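Local coordinates for mandelate racemase/muconate lactonizing enzyme-like protein (Rubrobacter xylanophilus DSM 9941, PDB 2QQ6) that binds magnesium and probably works as a lyase of the enolase superfamily, related to mandelate racemase and muconate lactonizing enzyme, at residues G107-R112 with L371-L377; A305-E309 with A335-F339; G36-P40 with D291-C295. One frame throughout, in Å; residues are numbered along the deposited sequence.

Contact 1. Residues G107-R112 with L371-L377; sequences GVPVYR and LTEEPGL
P109 and P375 bring the two loops together, their CA atoms 3.8 Å apart. One backbone hydrogen bond ties them, from G376 N to V108 O (3.1 Å); the P375 ring meets the start of the other loop, its CB 3.3 Å from V108 N. The P109 ring lies along E373, CD 3.3 Å from E373 O, and its CG lies over one face of the Y111 ring, near the margin.

Among the side-chain bonds, Y111 OH donates to T372 O (3.1 Å), approaching from above that carbonyl plane. R112, extended from CG to NE, forms a salt bridge from NH2 to E373 OE2 (2.9 Å, 164° at the hydrogen). The carboxylate oxygen lies in the guanidinium plane, but the two flat groups are turned 71° apart.

Apolar contacts are V110 CG2 on L377 CD1 (3.6 Å), side by side, and Y111 CD2 on L371 CD1 (3.9 Å); H331 of helix 323-334 also meets the Y111 ring.

A loop of the N-terminal capping region is thus tied to a barrel-region loop by two bonds to backbone carbonyls and apolar packing; at the exposed end E373 OE2 receives both R112 and R120, probably balancing the pair's charge.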
loop_
_atom_site.group_PDB
_atom_site.type_symbol
_atom_site.label_atom_id
_atom_site.label_comp_id
_atom_site.label_asym_id
_atom_site.label_seq_id
_atom_site.Cartn_x
_atom_site.Cartn_y
_atom_site.Cartn_z
ATOM N N GLY B 107 17.580 -17.023 -23.369
ATOM C CA GLY B 107 19.002 -17.266 -23.242
ATOM C C GLY B 107 19.830 -16.007 -23.399
ATOM O O GLY B 107 20.691 -15.919 -24.270
ATOM N N VAL B 108 19.562 -15.018 -22.554
ATOM C CA VAL B 108 20.287 -13.751 -22.595
ATOM C C VAL B 108 20.262 -13.150 -21.203
ATOM O O VAL B 108 19.239 -13.206 -20.521
ATOM C CB VAL B 108 19.616 -12.734 -23.537
ATOM C CG1 VAL B 108 20.615 -11.661 -23.918
ATOM C CG2 VAL B 108 19.058 -13.432 -24.763
ATOM N N PRO B 109 21.387 -12.572 -20.758
ATOM C CA PRO B 109 21.369 -11.986 -19.415
ATOM C C PRO B 109 20.221 -10.982 -19.342
ATOM O O PRO B 109 19.822 -10.427 -20.365
ATOM C CB PRO B 109 22.754 -11.348 -19.294
ATOM C CG PRO B 109 23.132 -11.055 -20.720
ATOM C CD PRO B 109 22.651 -12.281 -21.449
ATOM N N VAL B 110 19.685 -10.764 -18.145
ATOM C CA VAL B 110 18.560 -9.854 -17.972
ATOM C C VAL B 110 18.773 -8.424 -18.464
ATOM O O VAL B 110 17.899 -7.877 -19.138
ATOM C CB VAL B 110 18.092 -9.831 -16.503
ATOM C CG1 VAL B 110 17.989 -8.409 -15.990
ATOM C CG2 VAL B 110 16.751 -10.526 -16.397
ATOM N N TYR B 111 19.910 -7.807 -18.143
ATOM C CA TYR B 111 20.133 -6.438 -18.603
ATOM C C TYR B 111 19.983 -6.319 -20.127
ATOM O O TYR B 111 19.629 -5.257 -20.649
ATOM C CB TYR B 111 21.504 -5.913 -18.139
ATOM C CG TYR B 111 22.717 -6.680 -18.612
ATOM C CD1 TYR B 111 23.182 -6.564 -19.921
ATOM C CD2 TYR B 111 23.429 -7.499 -17.733
ATOM C CE1 TYR B 111 24.337 -7.243 -20.343
ATOM C CE2 TYR B 111 24.583 -8.183 -18.144
ATOM C CZ TYR B 111 25.034 -8.049 -19.446
ATOM O OH TYR B 111 26.189 -8.696 -19.838
ATOM N N ARG B 112 20.233 -7.414 -20.839
ATOM C CA ARG B 112 20.098 -7.412 -22.293
ATOM C C ARG B 112 18.630 -7.539 -22.709
ATOM O O ARG B 112 18.299 -7.622 -23.893
ATOM C CB ARG B 112 20.937 -8.529 -22.924
ATOM C CG ARG B 112 22.417 -8.194 -23.047
ATOM C CD ARG B 112 23.115 -9.155 -24.005
ATOM N NE ARG B 112 24.567 -8.963 -24.056
ATOM C CZ ARG B 112 25.167 -7.825 -24.404
ATOM N NH1 ARG B 112 24.442 -6.765 -24.732
ATOM N NH2 ARG B 112 26.494 -7.746 -24.428
ATOM N N LEU B 371 29.072 -8.001 -13.755
ATOM C CA LEU B 371 28.000 -8.774 -14.355
ATOM C C LEU B 371 28.379 -9.569 -15.589
ATOM O O LEU B 371 28.984 -9.067 -16.541
ATOM C CB LEU B 371 26.782 -7.886 -14.641
ATOM C CG LEU B 371 25.695 -8.001 -13.558
ATOM C CD1 LEU B 371 24.435 -7.244 -13.962
ATOM C CD2 LEU B 371 25.364 -9.485 -13.352
ATOM N N THR B 372 27.989 -10.836 -15.527
ATOM C CA THR B 372 28.233 -11.839 -16.547
ATOM C C THR B 372 27.272 -11.739 -17.720
ATOM O O THR B 372 26.353 -10.918 -17.715
ATOM C CB THR B 372 28.084 -13.246 -15.935
ATOM O OG1 THR B 372 27.740 -14.181 -16.964
ATOM C CG2 THR B 372 26.986 -13.250 -14.861
ATOM N N GLU B 373 27.499 -12.587 -18.722
ATOM C CA GLU B 373 26.639 -12.653 -19.899
ATOM C C GLU B 373 25.769 -13.913 -19.806
ATOM O O GLU B 373 25.096 -14.309 -20.762
ATOM C CB GLU B 373 27.475 -12.658 -21.182
ATOM C CG GLU B 373 28.256 -11.366 -21.380
ATOM C CD GLU B 373 28.419 -10.984 -22.847
ATOM O OE1 GLU B 373 28.997 -11.784 -23.614
ATOM O OE2 GLU B 373 27.968 -9.878 -23.231
ATOM N N GLU B 374 25.783 -14.534 -18.635
ATOM C CA GLU B 374 24.985 -15.722 -18.414
ATOM C C GLU B 374 23.517 -15.335 -18.404
ATOM O O GLU B 374 23.113 -14.406 -17.696
ATOM C CB GLU B 374 25.374 -16.369 -17.090
ATOM C CG GLU B 374 26.787 -16.933 -17.099
ATOM C CD GLU B 374 26.969 -18.024 -18.144
ATOM O OE1 GLU B 374 26.474 -19.149 -17.911
ATOM O OE2 GLU B 374 27.591 -17.751 -19.201
ATOM N N PRO B 375 22.696 -16.041 -19.198
ATOM C CA PRO B 375 21.261 -15.770 -19.283
ATOM C C PRO B 375 20.563 -15.683 -17.938
ATOM O O PRO B 375 20.929 -16.379 -16.994
ATOM C CB PRO B 375 20.741 -16.922 -20.150
ATOM C CG PRO B 375 21.744 -17.999 -19.947
ATOM C CD PRO B 375 23.036 -17.236 -19.982
ATOM N N GLY B 376 19.567 -14.800 -17.871
ATOM C CA GLY B 376 18.789 -14.595 -16.661
ATOM C C GLY B 376 19.564 -14.318 -15.383
ATOM O O GLY B 376 19.825 -15.236 -14.607
ATOM N N LEU B 377 19.932 -13.064 -15.147
ATOM C CA LEU B 377 20.665 -12.721 -13.924
ATOM C C LEU B 377 22.101 -13.248 -13.911
ATOM O O LEU B 377 23.067 -12.482 -13.816
ATOM C CB LEU B 377 19.923 -13.260 -12.687
ATOM C CG LEU B 377 18.667 -12.523 -12.203
ATOM C CD1 LEU B 377 17.714 -12.277 -13.353
ATOM C CD2 LEU B 377 17.996 -13.346 -11.118
#

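Contact 2. Residues A305-E309 with A335-F339; sequences ANLAE and AVSNF
A305 CB meets V336 CG1 at 3.9 Å, where the side of helix 298-310 faces the loop that follows helix 323-334. The valine is turned so that CG1 stands anti to its own carbonyl carbon (chi1 -64°), and this branch is the one that reaches the alanine. F315 also packs on A305, so the small methyl is covered from the loop and from the chain between the helices.

N338 covers the next part of the helix surface. Its CG sits between the backbone N and the carbonyl carbon (chi1 51°), which sets the amide against the helix. There the amide carbon CG of N338 lies 3.7 Å from A305 O and 4.1 Å from E309 CB. A305 O is at the same time the acceptor of the helical bond from E309 N (2.9 Å), so the amide rests beside a carbonyl already used within the helix.

E309 takes a smaller part: its CG passes S337 OG at 4.0 Å, a loose touch at the margin of the contact.

V336 to F339 form a type I turn, which presents N338 to the helix; N338 also has a backbone hydrogen bond with F315, while V336 O accepts from R119. Far from the magnesium site, helix 298-310 is joined to the loop that follows helix 323-334 through one apolar touch and an amide set beside the already bonded carbonyl of A305, so the packing depends on shape and polarity, with no salt bridge between the two segments.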
loop_
_atom_site.group_PDB
_atom_site.type_symbol
_atom_site.label_atom_id
_atom_site.label_comp_id
_atom_site.label_asym_id
_atom_site.label_seq_id
_atom_site.Cartn_x
_atom_site.Cartn_y
_atom_site.Cartn_z
ATOM N N ALA B 305 13.928 5.300 -13.072
ATOM C CA ALA B 305 15.245 5.866 -13.356
ATOM C C ALA B 305 15.163 6.791 -14.561
ATOM O O ALA B 305 15.792 7.852 -14.595
ATOM C CB ALA B 305 16.236 4.754 -13.622
ATOM N N ASN B 306 14.375 6.371 -15.547
ATOM C CA ASN B 306 14.183 7.142 -16.766
ATOM C C ASN B 306 13.528 8.481 -16.510
ATOM O O ASN B 306 13.875 9.477 -17.154
ATOM C CB ASN B 306 13.338 6.358 -17.770
ATOM C CG ASN B 306 14.085 5.196 -18.359
ATOM O OD1 ASN B 306 15.296 5.245 -18.509
ATOM N ND2 ASN B 306 13.366 4.151 -18.708
ATOM N N LEU B 307 12.573 8.496 -15.581
ATOM C CA LEU B 307 11.876 9.727 -15.237
ATOM C C LEU B 307 12.866 10.711 -14.665
ATOM O O LEU B 307 12.875 11.878 -15.036
ATOM C CB LEU B 307 10.758 9.463 -14.232
ATOM C CG LEU B 307 9.423 8.951 -14.798
ATOM C CD1 LEU B 307 8.400 8.864 -13.664
ATOM C CD2 LEU B 307 8.905 9.882 -15.896
ATOM N N ALA B 308 13.714 10.217 -13.772
ATOM C CA ALA B 308 14.745 11.029 -13.134
ATOM C C ALA B 308 15.799 11.499 -14.138
ATOM O O ALA B 308 16.321 12.608 -14.034
ATOM C CB ALA B 308 15.407 10.227 -12.027
ATOM N N GLU B 309 16.115 10.640 -15.100
ATOM C CA GLU B 309 17.095 10.955 -16.125
ATOM C C GLU B 309 16.656 12.259 -16.764
ATOM O O GLU B 309 17.454 13.168 -16.993
ATOM C CB GLU B 309 17.121 9.827 -17.155
ATOM C CG GLU B 309 18.317 9.814 -18.110
ATOM C CD GLU B 309 18.083 10.614 -19.382
ATOM O OE1 GLU B 309 16.940 10.601 -19.894
ATOM O OE2 GLU B 309 19.048 11.237 -19.876
ATOM N N ALA B 335 21.519 -1.054 -16.994
ATOM C CA ALA B 335 20.696 -0.581 -18.105
ATOM C C ALA B 335 20.275 0.893 -18.081
ATOM O O ALA B 335 19.443 1.315 -18.887
ATOM C CB ALA B 335 19.455 -1.459 -18.208
ATOM N N VAL B 336 20.837 1.680 -17.174
ATOM C CA VAL B 336 20.462 3.080 -17.091
ATOM C C VAL B 336 21.680 3.975 -16.998
ATOM O O VAL B 336 22.625 3.673 -16.270
ATOM C CB VAL B 336 19.549 3.321 -15.884
ATOM C CG1 VAL B 336 18.248 2.557 -16.071
ATOM C CG2 VAL B 336 20.238 2.878 -14.614
ATOM N N SER B 337 21.650 5.085 -17.729
ATOM C CA SER B 337 22.775 6.014 -17.758
ATOM C C SER B 337 23.009 6.793 -16.466
ATOM O O SER B 337 24.142 7.171 -16.160
ATOM C CB SER B 337 22.604 7.018 -18.906
ATOM O OG SER B 337 21.914 8.184 -18.478
ATOM N N ASN B 338 21.943 7.041 -15.714
ATOM C CA ASN B 338 22.065 7.807 -14.484
ATOM C C ASN B 338 22.298 6.991 -13.219
ATOM O O ASN B 338 21.919 7.415 -12.128
ATOM C CB ASN B 338 20.838 8.709 -14.293
ATOM C CG ASN B 338 19.522 7.961 -14.432
ATOM O OD1 ASN B 338 18.499 8.405 -13.909
ATOM N ND2 ASN B 338 19.536 6.837 -15.150
ATOM N N PHE B 339 22.922 5.826 -13.347
ATOM C CA PHE B 339 23.184 5.029 -12.164
ATOM C C PHE B 339 24.311 5.666 -11.381
ATOM O O PHE B 339 25.266 6.185 -11.962
ATOM C CB PHE B 339 23.590 3.605 -12.514
ATOM C CG PHE B 339 24.131 2.849 -11.339
ATOM C CD1 PHE B 339 23.305 2.528 -10.263
ATOM C CD2 PHE B 339 25.479 2.541 -11.258
ATOM C CE1 PHE B 339 23.822 1.922 -9.119
ATOM C CE2 PHE B 339 25.994 1.938 -10.117
ATOM C CZ PHE B 339 25.161 1.629 -9.048
#

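Contact 3. Residues G36-P40 with D291-C295; sequences GECYP and DVAKC
The mouth of the enolase-type barrel meets the N-terminal capping domain here: the end of strand 32-37 runs on to Y39, which lies on the short, weakly bonded helix 292-295. K294 stretches along one face of the tyrosine ring, pointing the same way. With CG anti to its backbone N (chi1 -171°) and the chain extended beyond, it places CD 3.7 Å from the Y39 ring centroid, only 6° off the ring normal, a CH-pi contact over the face. P40 CD lies over the margin of the opposite face. D291 crosses the ring at about a right angle, its OD2 3.8 Å from Y39 CD1.

The backbones are joined by a weak hydrogen bond from Y39 N to A293 O (3.0 Å), and A293 CB lies 3.4 Å from E37 O. D291 is the N-cap: its OD1 accepts from A293 N (3.2 Å), while OD2 is bonded to H318 ND1, a pairing that recalls the Asp-His pair of mandelate racemase. A water bridges Y39 OH and K294 NZ, 3.0 Å from each. Y39 OH is also bonded to F79 O of the second subunit, and K294 NZ to the backbone O of the magnesium ligand E268.

Sandwiched ring, capping aspartate and bridged lysine amine thus link capping domain, barrel and partner subunit near the metal site, the tyrosine side chain about 8 Å from a bound magnesium ion.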
loop_
_atom_site.group_PDB
_atom_site.type_symbol
_atom_site.label_atom_id
_atom_site.label_comp_id
_atom_site.label_asym_id
_atom_site.label_seq_id
_atom_site.Cartn_x
_atom_site.Cartn_y
_atom_site.Cartn_z
ATOM N N GLY B 36 13.292 -14.964 -7.994
ATOM C CA GLY B 36 13.181 -13.594 -7.523
ATOM C C GLY B 36 13.047 -13.500 -6.008
ATOM O O GLY B 36 12.607 -14.455 -5.356
ATOM N N GLU B 37 13.424 -12.351 -5.446
ATOM C CA GLU B 37 13.348 -12.137 -3.997
ATOM C C GLU B 37 12.552 -10.882 -3.631
ATOM O O GLU B 37 12.791 -9.806 -4.186
ATOM C CB GLU B 37 14.751 -12.014 -3.407
ATOM C CG GLU B 37 14.783 -12.011 -1.900
ATOM C CD GLU B 37 16.130 -11.590 -1.361
ATOM O OE1 GLU B 37 17.110 -11.640 -2.134
ATOM O OE2 GLU B 37 16.214 -11.214 -0.168
ATOM N N CYS B 38 11.612 -11.022 -2.696
ATOM C CA CYS B 38 10.802 -9.894 -2.254
ATOM C C CYS B 38 11.552 -9.109 -1.185
ATOM O O CYS B 38 12.496 -9.612 -0.569
ATOM C CB CYS B 38 9.471 -10.370 -1.662
ATOM S SG CYS B 38 8.235 -11.027 -2.826
ATOM N N TYR B 39 11.130 -7.866 -0.984
ATOM C CA TYR B 39 11.712 -7.002 0.029
ATOM C C TYR B 39 11.138 -7.472 1.365
ATOM O O TYR B 39 10.032 -8.013 1.426
ATOM C CB TYR B 39 11.307 -5.552 -0.243
ATOM C CG TYR B 39 11.503 -4.602 0.921
ATOM C CD1 TYR B 39 12.706 -3.921 1.103
ATOM C CD2 TYR B 39 10.480 -4.395 1.857
ATOM C CE1 TYR B 39 12.884 -3.060 2.186
ATOM C CE2 TYR B 39 10.651 -3.544 2.938
ATOM C CZ TYR B 39 11.855 -2.883 3.097
ATOM O OH TYR B 39 12.039 -2.054 4.175
ATOM N N PRO B 40 11.892 -7.300 2.452
ATOM C CA PRO B 40 11.394 -7.728 3.762
ATOM C C PRO B 40 10.276 -6.828 4.281
ATOM O O PRO B 40 10.501 -5.922 5.072
ATOM C CB PRO B 40 12.640 -7.678 4.634
ATOM C CG PRO B 40 13.463 -6.584 3.982
ATOM C CD PRO B 40 13.308 -6.905 2.523
ATOM N N ASP B 291 13.331 0.952 -4.250
ATOM C CA ASP B 291 13.850 -0.379 -3.965
ATOM C C ASP B 291 13.198 -1.379 -4.921
ATOM O O ASP B 291 12.027 -1.725 -4.766
ATOM C CB ASP B 291 13.544 -0.737 -2.505
ATOM C CG ASP B 291 14.309 -1.959 -2.015
ATOM O OD1 ASP B 291 14.162 -3.043 -2.621
ATOM O OD2 ASP B 291 15.050 -1.841 -1.013
ATOM N N VAL B 292 13.968 -1.838 -5.905
ATOM C CA VAL B 292 13.482 -2.786 -6.905
ATOM C C VAL B 292 12.622 -3.927 -6.375
ATOM O O VAL B 292 11.649 -4.323 -7.023
ATOM C CB VAL B 292 14.651 -3.396 -7.688
ATOM C CG1 VAL B 292 14.134 -4.365 -8.736
ATOM C CG2 VAL B 292 15.460 -2.289 -8.335
ATOM N N ALA B 293 12.971 -4.455 -5.206
ATOM C CA ALA B 293 12.210 -5.558 -4.633
ATOM C C ALA B 293 11.061 -5.073 -3.773
ATOM O O ALA B 293 10.393 -5.868 -3.107
ATOM C CB ALA B 293 13.122 -6.458 -3.813
ATOM N N LYS B 294 10.822 -3.768 -3.791
ATOM C CA LYS B 294 9.750 -3.202 -2.989
ATOM C C LYS B 294 8.798 -2.338 -3.815
ATOM O O LYS B 294 7.574 -2.444 -3.670
ATOM C CB LYS B 294 10.350 -2.373 -1.851
ATOM C CG LYS B 294 9.361 -1.897 -0.792
ATOM C CD LYS B 294 10.055 -0.978 0.223
ATOM C CE LYS B 294 9.073 -0.391 1.225
ATOM N NZ LYS B 294 9.747 0.547 2.161
ATOM N N CYS B 295 9.368 -1.510 -4.691
ATOM C CA CYS B 295 8.610 -0.575 -5.529
ATOM C C CYS B 295 7.705 -1.158 -6.605
ATOM O O CYS B 295 6.608 -0.648 -6.827
ATOM C CB CYS B 295 9.560 0.411 -6.191
ATOM S SG CYS B 295 10.509 -0.317 -7.521
HETATM O O HOH W 1 12.464 0.762 3.317
#

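How the contacts relate
Contact 3 is the buried one, near the middle of the chain and close to the metal; contacts 1 and 2 are partly buried and lie away from the annotated sites. Their centres are 19 to 20 Å apart and none touches another. Contacts 1 and 3 both join the N-terminal family region to the barrel region, and their segments alternate along the chain; contact 2 stays within the barrel region, nested inside the loop closed by contact 1. Helix 323-334 links contacts 1 and 2, packing against the first and leading into the second. Chemistry follows place: a salt bridge at the exposed end, light methyl and amide packing between a helix and a loop, a CH-pi contact with a bridging water in the core.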